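Local coordinates for exopolysaccharide biosynthesis protein (Pantoea stewartii subsp. stewartii DC283, PDB 6TGF), which probably hydrolyses and so modifies the exopolysaccharide of the bacterial biofilm, using a parallel beta-helix fold like that of bacteriophage tailspikes, at residues Thr412-Ser417 against Ser436-His441; Gly457-Asp462 against Ser478-Arg483; Phe357-Cys362 against Asp380-Gln385. One frame throughout, in Å; residues are numbered along the deposited sequence.

Six successive rungs on one face of the parallel beta-helix supply the three contacts. Along the chain contact 3 comes first (strands 356-366 and 380-389), then contact 1 (414-422 and 438-441), then contact 2 (458-467 and 479-488), so each contact closes before the next one opens. Strand 380-389 lies beside 414-422, and 438-441 beside 458-467, which places contact 1 between the other two. Its centre is about 10 Å from that of contact 3 and about 9 Å from that of contact 2. Contacts 2 and 3, with centres about 19 Å apart, do not touch. All three reach the second subunit, so one repeated ladder builds both the coil and a trimer interface.

Contact 1: Thr412-Ser417 against Ser436-His441; sequences TAIELS and SQSLIH. With EDO (1,2-ethanediol), chain Z.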
loop_
_atom_site.group_PDB
_atom_site.type_symbol
_atom_site.label_atom_id
_atom_site.label_comp_id
_atom_site.label_asym_id
_atom_site.label_seq_id
_atom_site.Cartn_x
_atom_site.Cartn_y
_atom_site.Cartn_z
ATOM N N THR B 412 -3.751 17.984 6.764
ATOM C CA THR B 412 -3.657 17.585 5.333
ATOM C C THR B 412 -2.952 16.231 5.201
ATOM O O THR B 412 -1.996 15.981 5.959
ATOM C CB THR B 412 -2.943 18.667 4.512
ATOM O OG1 THR B 412 -3.667 19.888 4.676
ATOM C CG2 THR B 412 -2.843 18.330 3.040
ATOM N N ALA B 413 -3.420 15.403 4.260
ATOM C CA ALA B 413 -2.778 14.149 3.797
ATOM C C ALA B 413 -2.455 13.238 4.989
ATOM O O ALA B 413 -1.284 12.830 5.131
ATOM C CB ALA B 413 -1.548 14.481 2.988
ATOM N N ILE B 414 -3.466 12.934 5.809
ATOM C CA ILE B 414 -3.386 11.919 6.902
ATOM C C ILE B 414 -3.716 10.558 6.279
ATOM O O ILE B 414 -4.818 10.426 5.716
ATOM C CB ILE B 414 -4.343 12.253 8.068
ATOM C CG1 ILE B 414 -4.241 13.714 8.525
ATOM C CG2 ILE B 414 -4.142 11.276 9.220
ATOM C CD1 ILE B 414 -3.176 13.988 9.560
ATOM N N GLU B 415 -2.796 9.592 6.362
ATOM C CA GLU B 415 -2.994 8.216 5.833
ATOM C C GLU B 415 -2.749 7.203 6.958
ATOM O O GLU B 415 -1.573 6.904 7.240
ATOM C CB GLU B 415 -2.083 7.970 4.628
ATOM C CG GLU B 415 -2.292 6.611 3.984
ATOM C CD GLU B 415 -1.606 6.428 2.642
ATOM O OE1 GLU B 415 -2.008 5.516 1.901
ATOM O OE2 GLU B 415 -0.667 7.194 2.345
ATOM N N LEU B 416 -3.828 6.713 7.576
ATOM C CA LEU B 416 -3.802 5.646 8.613
ATOM C C LEU B 416 -4.125 4.312 7.936
ATOM O O LEU B 416 -5.184 4.231 7.287
ATOM C CB LEU B 416 -4.829 5.962 9.704
ATOM C CG LEU B 416 -4.821 7.392 10.241
ATOM C CD1 LEU B 416 -6.004 7.614 11.168
ATOM C CD2 LEU B 416 -3.515 7.707 10.954
ATOM N N SER B 417 -3.253 3.311 8.077
ATOM C CA SER B 417 -3.385 1.997 7.392
ATOM C C SER B 417 -2.951 0.845 8.308
ATOM O O SER B 417 -2.023 1.043 9.118
ATOM C CB SER B 417 -2.610 1.994 6.100
ATOM O OG SER B 417 -1.238 2.273 6.331
ATOM N N SER B 436 -8.122 16.921 5.572
ATOM C CA SER B 436 -8.393 17.020 4.114
ATOM C C SER B 436 -7.441 16.094 3.346
ATOM O O SER B 436 -6.330 15.844 3.852
ATOM C CB SER B 436 -8.278 18.448 3.647
ATOM O OG SER B 436 -8.978 19.326 4.519
ATOM N N GLN B 437 -7.877 15.602 2.179
ATOM C CA GLN B 437 -7.103 14.708 1.271
ATOM C C GLN B 437 -6.534 13.518 2.060
ATOM O O GLN B 437 -5.365 13.154 1.819
ATOM C CB GLN B 437 -5.982 15.494 0.584
ATOM C CG GLN B 437 -6.473 16.608 -0.332
ATOM C CD GLN B 437 -6.814 17.885 0.400
ATOM O OE1 GLN B 437 -7.911 18.421 0.271
ATOM N NE2 GLN B 437 -5.868 18.387 1.176
ATOM N N SER B 438 -7.335 12.918 2.948
ATOM C CA SER B 438 -6.900 11.886 3.928
ATOM C C SER B 438 -7.477 10.508 3.570
ATOM O O SER B 438 -8.482 10.463 2.832
ATOM C CB SER B 438 -7.274 12.307 5.321
ATOM O OG SER B 438 -6.542 13.464 5.700
ATOM N N LEU B 439 -6.852 9.433 4.071
ATOM C CA LEU B 439 -7.196 8.022 3.737
ATOM C C LEU B 439 -7.135 7.129 4.986
ATOM O O LEU B 439 -6.225 7.320 5.818
ATOM C CB LEU B 439 -6.225 7.497 2.673
ATOM C CG LEU B 439 -6.264 8.209 1.321
ATOM C CD1 LEU B 439 -5.220 9.314 1.254
ATOM C CD2 LEU B 439 -6.054 7.222 0.183
ATOM N N ILE B 440 -8.068 6.176 5.081
ATOM C CA ILE B 440 -8.037 5.016 6.024
ATOM C C ILE B 440 -8.071 3.732 5.186
ATOM O O ILE B 440 -8.985 3.603 4.348
ATOM C CB ILE B 440 -9.208 5.085 7.026
ATOM C CG1 ILE B 440 -9.003 6.205 8.049
ATOM C CG2 ILE B 440 -9.426 3.737 7.701
ATOM C CD1 ILE B 440 -10.226 6.523 8.884
ATOM N N HIS B 441 -7.115 2.825 5.400
ATOM C CA HIS B 441 -6.996 1.533 4.673
ATOM C C HIS B 441 -6.840 0.378 5.668
ATOM O O HIS B 441 -5.781 0.297 6.318
ATOM C CB HIS B 441 -5.829 1.573 3.677
ATOM C CG HIS B 441 -5.637 0.291 2.938
ATOM N ND1 HIS B 441 -6.344 -0.014 1.789
ATOM C CD2 HIS B 441 -4.838 -0.770 3.183
ATOM C CE1 HIS B 441 -5.980 -1.203 1.354
ATOM N NE2 HIS B 441 -5.058 -1.688 2.192
HETATM C C1 EDO Z . -9.329 21.548 0.878
HETATM O O1 EDO Z . -9.504 21.657 2.278
HETATM C C2 EDO Z . -10.575 21.162 0.162
HETATM O O2 EDO Z . -10.831 21.897 -1.025
#
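L439, L416 and H441 are held in register by three backbone bonds: L439 N gives to I414 O (2.8 Å), L416 N to L439 O (3.0 Å), and H441 N to L416 O. The leucines leave the sheet on different faces. L416 shares its face with I440, whose CG1 stands 4.5 Å from L416 CB, and this pair points into the coil, where W459 packs on I440 and L432 on L416. L439 lies on the other face, its CB against CG of E415 at 4.2 Å. H441 is on that face too, its CB 4.1 Å from CB of S417. The arrangement is that of two neighbouring rungs of a parallel beta-helix, stacked residue on residue, with the apolar pair inside and the row of E415, S417, L439 and H441 on the other face, mostly polar, much of it turned to the other chains. With CG anti to the backbone N (chi1 179°), the H441 ring extends from the sheet, and its NE2 bonds to E415 of the third subunit; E415 of this chain meets H441 of the second. S417 OG turns instead to D384 on the preceding rung. At the start of the ladder A413 and Q437 both take left-handed backbone angles, and a side chain stands in where the rungs bend: S438 OG accepts from I414 N (3.1 Å) while giving its own proton to S436 O (3.0 Å), meeting that carbonyl from above its plane. A413 N is that carbonyl's second donor. S436 OG makes a weak 3.3 Å bond to O1 of a bound 1,2-ethanediol.

Contact 2: Gly457-Asp462 against Ser478-Arg483; sequences GQWIID and SRLNTR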
loop_
_atom_site.group_PDB
_atom_site.type_symbol
_atom_site.label_atom_id
_atom_site.label_comp_id
_atom_site.label_asym_id
_atom_site.label_seq_id
_atom_site.Cartn_x
_atom_site.Cartn_y
_atom_site.Cartn_z
ATOM N N GLY B 457 -14.076 16.610 7.678
ATOM C CA GLY B 457 -12.907 16.011 7.006
ATOM C C GLY B 457 -13.183 15.685 5.550
ATOM O O GLY B 457 -14.275 16.032 5.052
ATOM N N GLN B 458 -12.205 15.055 4.894
ATOM C CA GLN B 458 -12.300 14.489 3.521
ATOM C C GLN B 458 -11.496 13.185 3.501
ATOM O O GLN B 458 -10.250 13.259 3.454
ATOM C CB GLN B 458 -11.781 15.491 2.490
ATOM C CG GLN B 458 -11.916 15.019 1.049
ATOM C CD GLN B 458 -11.223 15.942 0.075
ATOM O OE1 GLN B 458 -10.072 16.330 0.267
ATOM N NE2 GLN B 458 -11.924 16.299 -0.987
ATOM N N TRP B 459 -12.189 12.042 3.553
ATOM C CA TRP B 459 -11.588 10.706 3.804
ATOM C C TRP B 459 -11.998 9.715 2.711
ATOM O O TRP B 459 -13.203 9.639 2.404
ATOM C CB TRP B 459 -12.004 10.185 5.184
ATOM C CG TRP B 459 -11.452 10.965 6.337
ATOM C CD1 TRP B 459 -12.018 12.046 6.946
ATOM C CD2 TRP B 459 -10.227 10.702 7.046
ATOM N NE1 TRP B 459 -11.228 12.480 7.977
ATOM C CE2 TRP B 459 -10.123 11.675 8.064
ATOM C CE3 TRP B 459 -9.212 9.747 6.919
ATOM C CZ2 TRP B 459 -9.043 11.714 8.945
ATOM C CZ3 TRP B 459 -8.144 9.789 7.790
ATOM C CH2 TRP B 459 -8.063 10.761 8.788
ATOM N N ILE B 460 -11.019 8.998 2.150
ATOM C CA ILE B 460 -11.213 7.647 1.547
ATOM C C ILE B 460 -11.095 6.639 2.695
ATOM O O ILE B 460 -10.078 6.688 3.412
ATOM C CB ILE B 460 -10.202 7.357 0.417
ATOM C CG1 ILE B 460 -10.432 8.261 -0.798
ATOM C CG2 ILE B 460 -10.238 5.883 0.030
ATOM C CD1 ILE B 460 -9.354 8.166 -1.859
ATOM N N ILE B 461 -12.102 5.782 2.876
ATOM C CA ILE B 461 -12.141 4.754 3.960
ATOM C C ILE B 461 -12.445 3.389 3.332
ATOM O O ILE B 461 -13.626 3.115 3.053
ATOM C CB ILE B 461 -13.155 5.141 5.056
ATOM C CG1 ILE B 461 -12.922 6.574 5.552
ATOM C CG2 ILE B 461 -13.122 4.128 6.192
ATOM C CD1 ILE B 461 -13.860 7.025 6.653
ATOM N N ASP B 462 -11.404 2.579 3.112
ATOM C CA ASP B 462 -11.506 1.169 2.647
ATOM C C ASP B 462 -11.271 0.231 3.835
ATOM O O ASP B 462 -10.253 0.411 4.533
ATOM C CB ASP B 462 -10.492 0.854 1.546
ATOM C CG ASP B 462 -10.764 1.549 0.226
ATOM O OD1 ASP B 462 -11.946 1.841 -0.063
ATOM O OD2 ASP B 462 -9.788 1.791 -0.509
ATOM N N SER B 478 -18.517 15.551 7.350
ATOM C CA SER B 478 -17.285 14.908 6.825
ATOM C C SER B 478 -17.558 14.332 5.430
ATOM O O SER B 478 -18.564 13.617 5.271
ATOM C CB SER B 478 -16.767 13.856 7.769
ATOM O OG SER B 478 -15.393 13.599 7.523
ATOM N N ARG B 479 -16.686 14.640 4.467
ATOM C CA ARG B 479 -16.813 14.223 3.044
ATOM C C ARG B 479 -16.200 12.827 2.885
ATOM O O ARG B 479 -14.986 12.739 2.605
ATOM C CB ARG B 479 -16.139 15.257 2.135
ATOM C CG ARG B 479 -16.669 16.675 2.296
ATOM C CD ARG B 479 -15.839 17.686 1.528
ATOM N NE ARG B 479 -14.564 17.983 2.168
ATOM C CZ ARG B 479 -13.561 18.648 1.597
ATOM N NH1 ARG B 479 -13.665 19.088 0.354
ATOM N NH2 ARG B 479 -12.449 18.867 2.276
ATOM N N LEU B 480 -17.010 11.778 3.064
ATOM C CA LEU B 480 -16.550 10.363 3.096
ATOM C C LEU B 480 -16.684 9.736 1.703
ATOM O O LEU B 480 -17.639 10.079 0.984
ATOM C CB LEU B 480 -17.366 9.585 4.133
ATOM C CG LEU B 480 -17.417 10.196 5.533
ATOM C CD1 LEU B 480 -18.066 9.230 6.514
ATOM C CD2 LEU B 480 -16.029 10.591 6.021
ATOM N N ASN B 481 -15.742 8.852 1.359
ATOM C CA ASN B 481 -15.705 8.065 0.097
ATOM C C ASN B 481 -15.280 6.635 0.464
ATOM O O ASN B 481 -14.061 6.372 0.511
ATOM C CB ASN B 481 -14.785 8.736 -0.929
ATOM C CG ASN B 481 -15.004 8.256 -2.348
ATOM O OD1 ASN B 481 -15.529 7.166 -2.571
ATOM N ND2 ASN B 481 -14.602 9.065 -3.315
ATOM N N THR B 482 -16.246 5.753 0.746
ATOM C CA THR B 482 -16.029 4.517 1.548
ATOM C C THR B 482 -16.328 3.256 0.730
ATOM O O THR B 482 -17.185 3.317 -0.173
ATOM C CB THR B 482 -16.864 4.545 2.836
ATOM O OG1 THR B 482 -18.209 4.177 2.527
ATOM C CG2 THR B 482 -16.856 5.897 3.516
ATOM N N ARG B 483 -15.639 2.158 1.060
ATOM C CA ARG B 483 -15.922 0.786 0.559
ATOM C C ARG B 483 -15.763 -0.224 1.701
ATOM O O ARG B 483 -14.801 -0.087 2.482
ATOM C CB ARG B 483 -14.982 0.403 -0.588
ATOM C CG ARG B 483 -15.176 1.215 -1.859
ATOM C CD ARG B 483 -14.367 0.644 -3.008
ATOM N NE ARG B 483 -12.941 0.637 -2.710
ATOM C CZ ARG B 483 -12.014 0.010 -3.427
ATOM N NH1 ARG B 483 -12.350 -0.682 -4.505
ATOM N NH2 ARG B 483 -10.747 0.073 -3.057
#
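G457 O is gripped twice by one residue of the next rung: R479 N bonds to it at 2.8 Å and almost straight, while R479 NE adds a weak second bond. The arginine chain bends at its third torsion (-75°), which brings its guanidinium back across Q458. There the amide and guanidinium planes are only 10° apart and stacked, with Q458 NE2 over one face, offset toward the rim, and Q458 CB 3.4 Å from R479 NH2. The glutamine amide is itself steadied from the rung before, since its OE1 accepts from Q437 N. On the inward face of this parallel beta-helix the contacts are mainly apolar. L480 CD2 lies 4.1 Å from W459 CB and also reaches I461 CD1, and T482 CG2 packs on I461 CB. S478 OG comes to the edge of the W459 indole near CD1; the same oxygen takes a weak bond from G457 N and gives to I454 O. Between these side chains the ladder runs on through W459 N to R479 O, N481 N to W459 O, I461 N to N481 O and R483 N to I461 O. At the far end R483 grips D462 side-on, NE to OD1 (3.1 Å) and NH2 to OD2 (3.2 Å). Both oxygens lie close to the guanidinium plane, yet they are approached from above the carboxylate, the two planes being 61° apart. D462 also pairs with R483 of the second subunit, and R483 with D462 of the third. Each charge is thus shared within and between chains, and the D462 carboxylates probably offset the closeness of the R483 side chains of different subunits, consistent with a network of salt bridges where the three subunits meet.

Contact 3: Phe357-Cys362 against Asp380-Gln385; sequences FFRGAC and DCKIDQ
K382 is held to F358 and G360 through both its backbone polar atoms: its N gives to F358 O (2.9 Å) and its O accepts from G360 N. F358 N bonds to D380 O, and the regular parallel ladder ends with D384 N giving to G360 O. C362 N then makes a weak bond to D384 O at 3.3 Å, where both strands turn a corner of the beta-helix: C362 and Q385 have matching left-handed backbone angles, one above the other. The apolar contacts lie on the inward face. F358 has CG anti to the backbone N (chi1 -173°), which lays its ring along the sheet beside G360. I383 CG1 comes to the edge of that ring, 3.9 Å from CE1, and C381 SG stands obliquely off it, 3.8 Å from CD1, in a sulfur-aromatic contact. V327, I329, L373 and L375 pack around the same ring. On the outward face F357 crosses D380 at about a right angle, its CD1 3.6 Å from D380 CB, and stacks with W326 of the preceding rung. Charged groups gather on this outward side too. R359 and K382 run side by side, with R359 NH1 3.6 Å from K382 CD, and K382 NZ forms a weak salt bridge to D380 OD2 at 3.4 Å. The two cationic ends, R359 NH1 and K382 NZ, come within 4.9 Å of each other; D380, weakly paired with K382, and the neighbouring E415, packed on K382 from the next rung, probably temper their closeness on the side that the second subunit covers.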
loop_
_atom_site.group_PDB
_atom_site.type_symbol
_atom_site.label_atom_id
_atom_site.label_comp_id
_atom_site.label_asym_id
_atom_site.label_seq_id
_atom_site.Cartn_x
_atom_site.Cartn_y
_atom_site.Cartn_z
ATOM N N PHE B 357 5.515 17.303 8.959
ATOM C CA PHE B 357 5.527 15.995 8.256
ATOM C C PHE B 357 5.735 14.901 9.306
ATOM O O PHE B 357 6.575 15.100 10.207
ATOM C CB PHE B 357 6.625 15.965 7.191
ATOM C CG PHE B 357 6.399 16.880 6.014
ATOM C CD1 PHE B 357 5.670 16.454 4.916
ATOM C CD2 PHE B 357 6.924 18.162 5.994
ATOM C CE1 PHE B 357 5.463 17.289 3.829
ATOM C CE2 PHE B 357 6.718 18.996 4.904
ATOM C CZ PHE B 357 5.987 18.559 3.825
ATOM N N PHE B 358 4.989 13.796 9.209
ATOM C CA PHE B 358 5.047 12.666 10.173
ATOM C C PHE B 358 4.970 11.328 9.432
ATOM O O PHE B 358 4.067 11.148 8.593
ATOM C CB PHE B 358 3.928 12.779 11.210
ATOM C CG PHE B 358 4.021 11.773 12.329
ATOM C CD1 PHE B 358 3.390 10.544 12.234
ATOM C CD2 PHE B 358 4.753 12.048 13.472
ATOM C CE1 PHE B 358 3.481 9.616 13.259
ATOM C CE2 PHE B 358 4.840 11.120 14.499
ATOM C CZ PHE B 358 4.204 9.906 14.391
ATOM N N ARG B 359 5.902 10.423 9.747
ATOM C CA ARG B 359 5.893 9.000 9.320
ATOM C C ARG B 359 5.974 8.117 10.570
ATOM O O ARG B 359 6.948 8.259 11.332
ATOM C CB ARG B 359 7.040 8.716 8.347
ATOM C CG ARG B 359 6.794 9.246 6.942
ATOM C CD ARG B 359 7.898 8.877 5.969
ATOM N NE ARG B 359 7.965 7.442 5.733
ATOM C CZ ARG B 359 7.155 6.758 4.925
ATOM N NH1 ARG B 359 6.190 7.371 4.257
ATOM N NH2 ARG B 359 7.315 5.453 4.788
ATOM N N GLY B 360 4.964 7.265 10.771
ATOM C CA GLY B 360 4.899 6.253 11.843
ATOM C C GLY B 360 4.738 4.856 11.267
ATOM O O GLY B 360 3.935 4.696 10.326
ATOM N N ALA B 361 5.474 3.878 11.800
ATOM C CA ALA B 361 5.448 2.466 11.349
ATOM C C ALA B 361 5.781 1.533 12.518
ATOM O O ALA B 361 6.737 1.823 13.254
ATOM C CB ALA B 361 6.409 2.276 10.202
ATOM N N CYS B 362 5.014 0.449 12.672
ATOM C CA CYS B 362 5.234 -0.619 13.684
ATOM C C CYS B 362 5.284 -0.003 15.087
ATOM O O CYS B 362 6.357 -0.046 15.718
ATOM C CB CYS B 362 6.505 -1.394 13.363
ATOM S SG CYS B 362 6.459 -2.169 11.725
ATOM N N ASP B 380 1.464 16.296 5.939
ATOM C CA ASP B 380 1.489 14.881 5.480
ATOM C C ASP B 380 1.770 13.983 6.689
ATOM O O ASP B 380 2.797 14.205 7.361
ATOM C CB ASP B 380 2.528 14.686 4.371
ATOM C CG ASP B 380 2.504 13.311 3.726
ATOM O OD1 ASP B 380 1.535 13.024 2.993
ATOM O OD2 ASP B 380 3.453 12.534 3.965
ATOM N N CYS B 381 0.883 13.020 6.961
ATOM C CA CYS B 381 0.979 12.076 8.108
ATOM C C CYS B 381 0.678 10.652 7.631
ATOM O O CYS B 381 -0.477 10.393 7.243
ATOM C CB CYS B 381 0.019 12.473 9.222
ATOM S SG CYS B 381 0.076 11.386 10.670
ATOM N N LYS B 382 1.689 9.779 7.652
ATOM C CA LYS B 382 1.564 8.331 7.341
ATOM C C LYS B 382 1.826 7.539 8.623
ATOM O O LYS B 382 2.964 7.586 9.122
ATOM C CB LYS B 382 2.529 7.933 6.219
ATOM C CG LYS B 382 1.939 8.011 4.818
ATOM C CD LYS B 382 2.863 8.619 3.787
ATOM C CE LYS B 382 2.141 8.990 2.511
ATOM N NZ LYS B 382 2.901 9.982 1.715
ATOM N N ILE B 383 0.795 6.867 9.142
ATOM C CA ILE B 383 0.892 5.950 10.315
ATOM C C ILE B 383 0.405 4.568 9.865
ATOM O O ILE B 383 -0.818 4.382 9.746
ATOM C CB ILE B 383 0.114 6.500 11.528
ATOM C CG1 ILE B 383 0.256 8.022 11.646
ATOM C CG2 ILE B 383 0.557 5.787 12.799
ATOM C CD1 ILE B 383 -0.406 8.625 12.867
ATOM N N ASP B 384 1.346 3.658 9.592
ATOM C CA ASP B 384 1.092 2.278 9.102
ATOM C C ASP B 384 1.439 1.281 10.214
ATOM O O ASP B 384 2.343 1.587 11.016
ATOM C CB ASP B 384 1.899 1.989 7.834
ATOM C CG ASP B 384 1.601 0.635 7.210
ATOM O OD1 ASP B 384 0.419 0.373 6.912
ATOM O OD2 ASP B 384 2.554 -0.150 7.035
ATOM N N GLN B 385 0.743 0.139 10.252
ATOM C CA GLN B 385 0.988 -0.974 11.209
ATOM C C GLN B 385 1.135 -0.417 12.630
ATOM O O GLN B 385 2.240 -0.520 13.189
ATOM C CB GLN B 385 2.238 -1.758 10.809
ATOM C CG GLN B 385 2.019 -2.714 9.649
ATOM C CD GLN B 385 3.135 -3.725 9.563
ATOM O OE1 GLN B 385 2.965 -4.895 9.903
ATOM N NE2 GLN B 385 4.299 -3.271 9.127
#